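Local coordinates for response regulator receiver protein (Dyadobacter fermentans, PDB 4XLT) that probably acts as a phosphorylatable receiver domain of the CheY type, taking up a phosphoryl signal in a bacterial two-component pathway, at residues Q48-Q62 with A81-T94. Numbering follows the deposited sequence.
Sequences QGADIPDTVILLDLQ and AVRARIRLFMISST
The edge of the R85 guanidinium meets the loop leading into strand 54-60, and both terminal nitrogens close on one oxygen of D54: NH1 lies 2.6 Å from D54 OD1, and NH2 meets the same oxygen at 2.8 Å. NH1 comes from above the carboxylate plane, NH2 nearly along the C-O axis; carboxylate and guanidinium planes stand 47° apart. NH2 also gives a bond to the carbonyl O of I52, 3.0 Å away and within the guanidinium plane. Bends at chi2 (-100°) and chi3 (60°) bring the guanidinium to these two oxygens. Nearer the backbone, I52 CG1 lies against R85 CB, the two side chains running past each other in opposite directions. Cut back to an alanine, this position is likely to leave D54 without its charge partner and the I52 carbonyl without this donor, freeing the loop to shift.

Beyond the arginine the backbones zip up as parallel strands, from T55 N to R85 O through to L61 N on I91 O. On one face I57 CG2 packs on L88 CD1 at 3.5 Å and I57 CD1 on I86 CG2, while further along the selenium of selenomethionine M90 sits 3.7 Å from L61 CD1; helix 68-75 lies on this side, with F71 touching L59 and F69 touching L61 and M90. The other face carries V56 CG1 against F89 CD1 (3.9 Å) and L58 CB near I91 CD1. D60, at the strand's C-terminal end, is salt-bridged to K115.

Strand 54-60 is the middle strand of the five-stranded parallel sheet, order 2-1-3-4-5, of the CheY-like receiver fold, with 86-92 next to it, and D60 is the predicted phosphorylation site, unmodified here.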
# COMPACT_ATOMS: atom_id res chain seq x y z
N GLN A 48 13.03 -1.42 10.94
CA GLN A 48 12.43 -2.69 10.55
C GLN A 48 12.35 -2.84 9.03
O GLN A 48 12.31 -1.85 8.30
CB GLN A 48 11.02 -2.82 11.15
CG GLN A 48 10.96 -2.59 12.65
CD GLN A 48 11.83 -3.55 13.43
OE1 GLN A 48 11.80 -4.76 13.21
NE2 GLN A 48 12.62 -3.00 14.35
N GLY A 49 12.34 -4.08 8.57
CA GLY A 49 12.17 -4.38 7.16
C GLY A 49 10.86 -5.09 6.92
O GLY A 49 10.03 -5.19 7.82
N ALA A 50 10.67 -5.61 5.71
CA ALA A 50 9.46 -6.33 5.37
C ALA A 50 9.52 -7.78 5.85
O ALA A 50 8.65 -8.59 5.52
CB ALA A 50 9.21 -6.28 3.87
N ASP A 51 10.55 -8.10 6.63
CA ASP A 51 10.73 -9.46 7.14
C ASP A 51 10.18 -9.60 8.55
O ASP A 51 10.29 -10.66 9.16
CB ASP A 51 12.21 -9.84 7.11
CG ASP A 51 13.07 -8.92 7.97
OD1 ASP A 51 12.68 -7.75 8.17
OD2 ASP A 51 14.14 -9.37 8.44
N ILE A 52 9.58 -8.54 9.06
CA ILE A 52 9.02 -8.55 10.41
C ILE A 52 7.73 -9.37 10.47
O ILE A 52 7.00 -9.44 9.48
CB ILE A 52 8.74 -7.12 10.93
CG1 ILE A 52 7.66 -6.44 10.09
CG2 ILE A 52 10.02 -6.30 10.94
CD1 ILE A 52 7.09 -5.20 10.73
N PRO A 53 7.46 -10.00 11.62
CA PRO A 53 6.23 -10.77 11.83
C PRO A 53 4.98 -9.91 11.72
O PRO A 53 5.08 -8.68 11.71
CB PRO A 53 6.38 -11.31 13.25
CG PRO A 53 7.84 -11.28 13.53
CD PRO A 53 8.36 -10.10 12.79
N ASP A 54 3.82 -10.56 11.65
CA ASP A 54 2.54 -9.86 11.76
C ASP A 54 2.54 -9.03 13.02
O ASP A 54 2.66 -9.56 14.13
CB ASP A 54 1.38 -10.86 11.77
CG ASP A 54 1.18 -11.53 10.43
OD1 ASP A 54 2.07 -11.42 9.56
OD2 ASP A 54 0.12 -12.18 10.25
N THR A 55 2.43 -7.72 12.87
CA THR A 55 2.58 -6.81 14.00
C THR A 55 1.34 -5.97 14.24
O THR A 55 0.81 -5.34 13.32
CB THR A 55 3.80 -5.88 13.79
OG1 THR A 55 4.99 -6.67 13.69
CG2 THR A 55 3.93 -4.90 14.95
N VAL A 56 0.87 -5.96 15.48
CA VAL A 56 -0.22 -5.10 15.89
C VAL A 56 0.32 -3.92 16.69
O VAL A 56 1.10 -4.10 17.62
CB VAL A 56 -1.26 -5.88 16.73
CG1 VAL A 56 -2.39 -4.95 17.18
CG2 VAL A 56 -1.81 -7.05 15.95
N ILE A 57 -0.10 -2.71 16.32
CA ILE A 57 0.31 -1.52 17.05
C ILE A 57 -0.89 -0.87 17.74
O ILE A 57 -1.87 -0.49 17.09
CB ILE A 57 0.98 -0.48 16.13
CG1 ILE A 57 2.23 -1.08 15.48
CG2 ILE A 57 1.33 0.77 16.92
CD1 ILE A 57 3.02 -0.10 14.64
N LEU A 58 -0.80 -0.74 19.06
CA LEU A 58 -1.84 -0.07 19.84
C LEU A 58 -1.37 1.33 20.20
O LEU A 58 -0.45 1.51 20.99
CB LEU A 58 -2.17 -0.87 21.09
CG LEU A 58 -2.54 -2.34 20.88
CD1 LEU A 58 -2.95 -2.98 22.19
CD2 LEU A 58 -3.64 -2.48 19.84
N LEU A 59 -2.01 2.32 19.60
CA LEU A 59 -1.59 3.71 19.75
C LEU A 59 -2.61 4.51 20.56
O LEU A 59 -3.80 4.53 20.24
CB LEU A 59 -1.39 4.34 18.37
CG LEU A 59 -1.05 5.82 18.33
CD1 LEU A 59 0.34 6.06 18.89
CD2 LEU A 59 -1.17 6.35 16.91
N ASP A 60 -2.14 5.17 21.61
CA ASP A 60 -3.03 5.98 22.43
C ASP A 60 -3.40 7.27 21.72
O ASP A 60 -2.58 7.89 21.05
CB ASP A 60 -2.40 6.29 23.79
CG ASP A 60 -3.26 7.21 24.63
OD1 ASP A 60 -4.31 6.77 25.14
OD2 ASP A 60 -2.89 8.40 24.77
N LEU A 61 -4.66 7.68 21.88
CA LEU A 61 -5.18 8.88 21.23
C LEU A 61 -4.64 10.17 21.86
O LEU A 61 -3.90 10.92 21.22
CB LEU A 61 -6.71 8.88 21.27
CG LEU A 61 -7.39 10.02 20.52
CD1 LEU A 61 -6.92 10.04 19.08
CD2 LEU A 61 -8.90 9.88 20.60
N GLN A 62 -5.03 10.44 23.10
CA GLN A 62 -4.60 11.65 23.79
C GLN A 62 -3.15 11.55 24.23
O GLN A 62 -2.85 11.23 25.39
CB GLN A 62 -5.49 11.94 25.00
CG GLN A 62 -6.85 12.53 24.66
CD GLN A 62 -7.83 11.48 24.18
OE1 GLN A 62 -7.73 10.31 24.55
NE2 GLN A 62 -8.78 11.89 23.35
N ALA A 81 6.08 -1.53 2.25
CA ALA A 81 6.36 -2.94 2.46
C ALA A 81 6.37 -3.32 3.94
O ALA A 81 6.09 -4.47 4.29
CB ALA A 81 7.69 -3.30 1.82
N VAL A 82 6.68 -2.37 4.82
CA VAL A 82 6.67 -2.67 6.25
C VAL A 82 5.29 -2.37 6.84
O VAL A 82 4.84 -3.05 7.77
CB VAL A 82 7.78 -1.91 7.02
CG1 VAL A 82 7.45 -0.44 7.18
CG2 VAL A 82 8.02 -2.54 8.38
N ARG A 83 4.59 -1.39 6.27
CA ARG A 83 3.24 -1.05 6.71
C ARG A 83 2.26 -2.17 6.40
O ARG A 83 1.27 -2.34 7.10
CB ARG A 83 2.77 0.25 6.06
CG ARG A 83 3.09 1.50 6.87
CD ARG A 83 3.32 2.71 6.00
NE ARG A 83 2.32 2.84 4.94
CZ ARG A 83 2.49 3.57 3.85
NH1 ARG A 83 3.62 4.24 3.66
NH2 ARG A 83 1.53 3.63 2.93
N ALA A 84 2.56 -2.94 5.36
CA ALA A 84 1.70 -4.05 4.95
C ALA A 84 1.75 -5.20 5.96
O ALA A 84 0.87 -6.06 5.96
CB ALA A 84 2.09 -4.54 3.56
N ARG A 85 2.77 -5.20 6.80
CA ARG A 85 2.95 -6.24 7.81
C ARG A 85 2.37 -5.81 9.14
O ARG A 85 2.48 -6.52 10.14
CB ARG A 85 4.44 -6.58 7.98
CG ARG A 85 5.17 -6.90 6.69
CD ARG A 85 5.33 -8.40 6.48
NE ARG A 85 4.04 -9.08 6.40
CZ ARG A 85 3.57 -9.89 7.35
NH1 ARG A 85 2.38 -10.46 7.20
NH2 ARG A 85 4.28 -10.12 8.44
N ILE A 86 1.74 -4.63 9.15
CA ILE A 86 1.29 -4.01 10.38
C ILE A 86 -0.20 -3.67 10.33
O ILE A 86 -0.72 -3.27 9.28
CB ILE A 86 2.09 -2.72 10.67
CG1 ILE A 86 3.58 -3.06 10.83
CG2 ILE A 86 1.56 -2.00 11.90
CD1 ILE A 86 4.48 -1.85 10.96
N ARG A 87 -0.89 -3.87 11.45
CA ARG A 87 -2.25 -3.40 11.63
C ARG A 87 -2.28 -2.43 12.81
O ARG A 87 -2.01 -2.82 13.95
CB ARG A 87 -3.21 -4.56 11.87
CG ARG A 87 -3.18 -5.62 10.79
CD ARG A 87 -3.63 -5.08 9.44
NE ARG A 87 -3.62 -6.14 8.43
CZ ARG A 87 -2.63 -6.34 7.57
NH1 ARG A 87 -1.56 -5.55 7.59
NH2 ARG A 87 -2.70 -7.33 6.69
N LEU A 88 -2.60 -1.17 12.53
CA LEU A 88 -2.52 -0.11 13.53
C LEU A 88 -3.90 0.24 14.10
O LEU A 88 -4.85 0.49 13.36
CB LEU A 88 -1.87 1.13 12.92
CG LEU A 88 -1.89 2.46 13.68
CD1 LEU A 88 -1.21 2.33 15.02
CD2 LEU A 88 -1.22 3.55 12.86
N PHE A 89 -4.01 0.24 15.43
CA PHE A 89 -5.27 0.56 16.10
C PHE A 89 -5.11 1.72 17.07
O PHE A 89 -4.08 1.85 17.74
CB PHE A 89 -5.81 -0.67 16.84
CG PHE A 89 -6.15 -1.82 15.94
CD1 PHE A 89 -5.17 -2.73 15.56
CD2 PHE A 89 -7.43 -1.98 15.46
CE1 PHE A 89 -5.48 -3.78 14.72
CE2 PHE A 89 -7.74 -3.03 14.62
CZ PHE A 89 -6.77 -3.93 14.25
N MSE A 90 -6.13 2.56 17.13
CA MSE A 90 -6.15 3.68 18.06
C MSE A 90 -6.88 3.27 19.34
O MSE A 90 -7.93 2.63 19.28
CB MSE A 90 -6.83 4.89 17.41
CG MSE A 90 -6.73 6.19 18.21
SE MSE A 90 -5.00 7.07 18.04
CE MSE A 90 -5.20 7.82 16.25
N ILE A 91 -6.32 3.61 20.49
CA ILE A 91 -6.97 3.29 21.76
C ILE A 91 -7.14 4.55 22.61
O ILE A 91 -6.29 5.44 22.59
CB ILE A 91 -6.19 2.24 22.57
CG1 ILE A 91 -4.75 2.70 22.83
CG2 ILE A 91 -6.21 0.89 21.86
CD1 ILE A 91 -3.96 1.77 23.72
N SER A 92 -8.25 4.61 23.35
CA SER A 92 -8.54 5.78 24.17
C SER A 92 -9.59 5.49 25.23
O SER A 92 -10.45 4.62 25.04
CB SER A 92 -8.99 6.95 23.30
OG SER A 92 -9.22 8.11 24.08
N SER A 93 -9.52 6.22 26.34
CA SER A 93 -10.51 6.10 27.41
C SER A 93 -11.75 6.93 27.08
O SER A 93 -12.87 6.53 27.39
CB SER A 93 -9.91 6.54 28.75
OG SER A 93 -8.83 5.71 29.11
N THR A 94 -11.53 8.09 26.47
CA THR A 94 -12.62 8.96 26.05
C THR A 94 -12.89 8.78 24.56
O THR A 94 -11.96 8.73 23.75
CB THR A 94 -12.32 10.44 26.33
OG1 THR A 94 -11.23 10.88 25.50
CG2 THR A 94 -11.94 10.64 27.79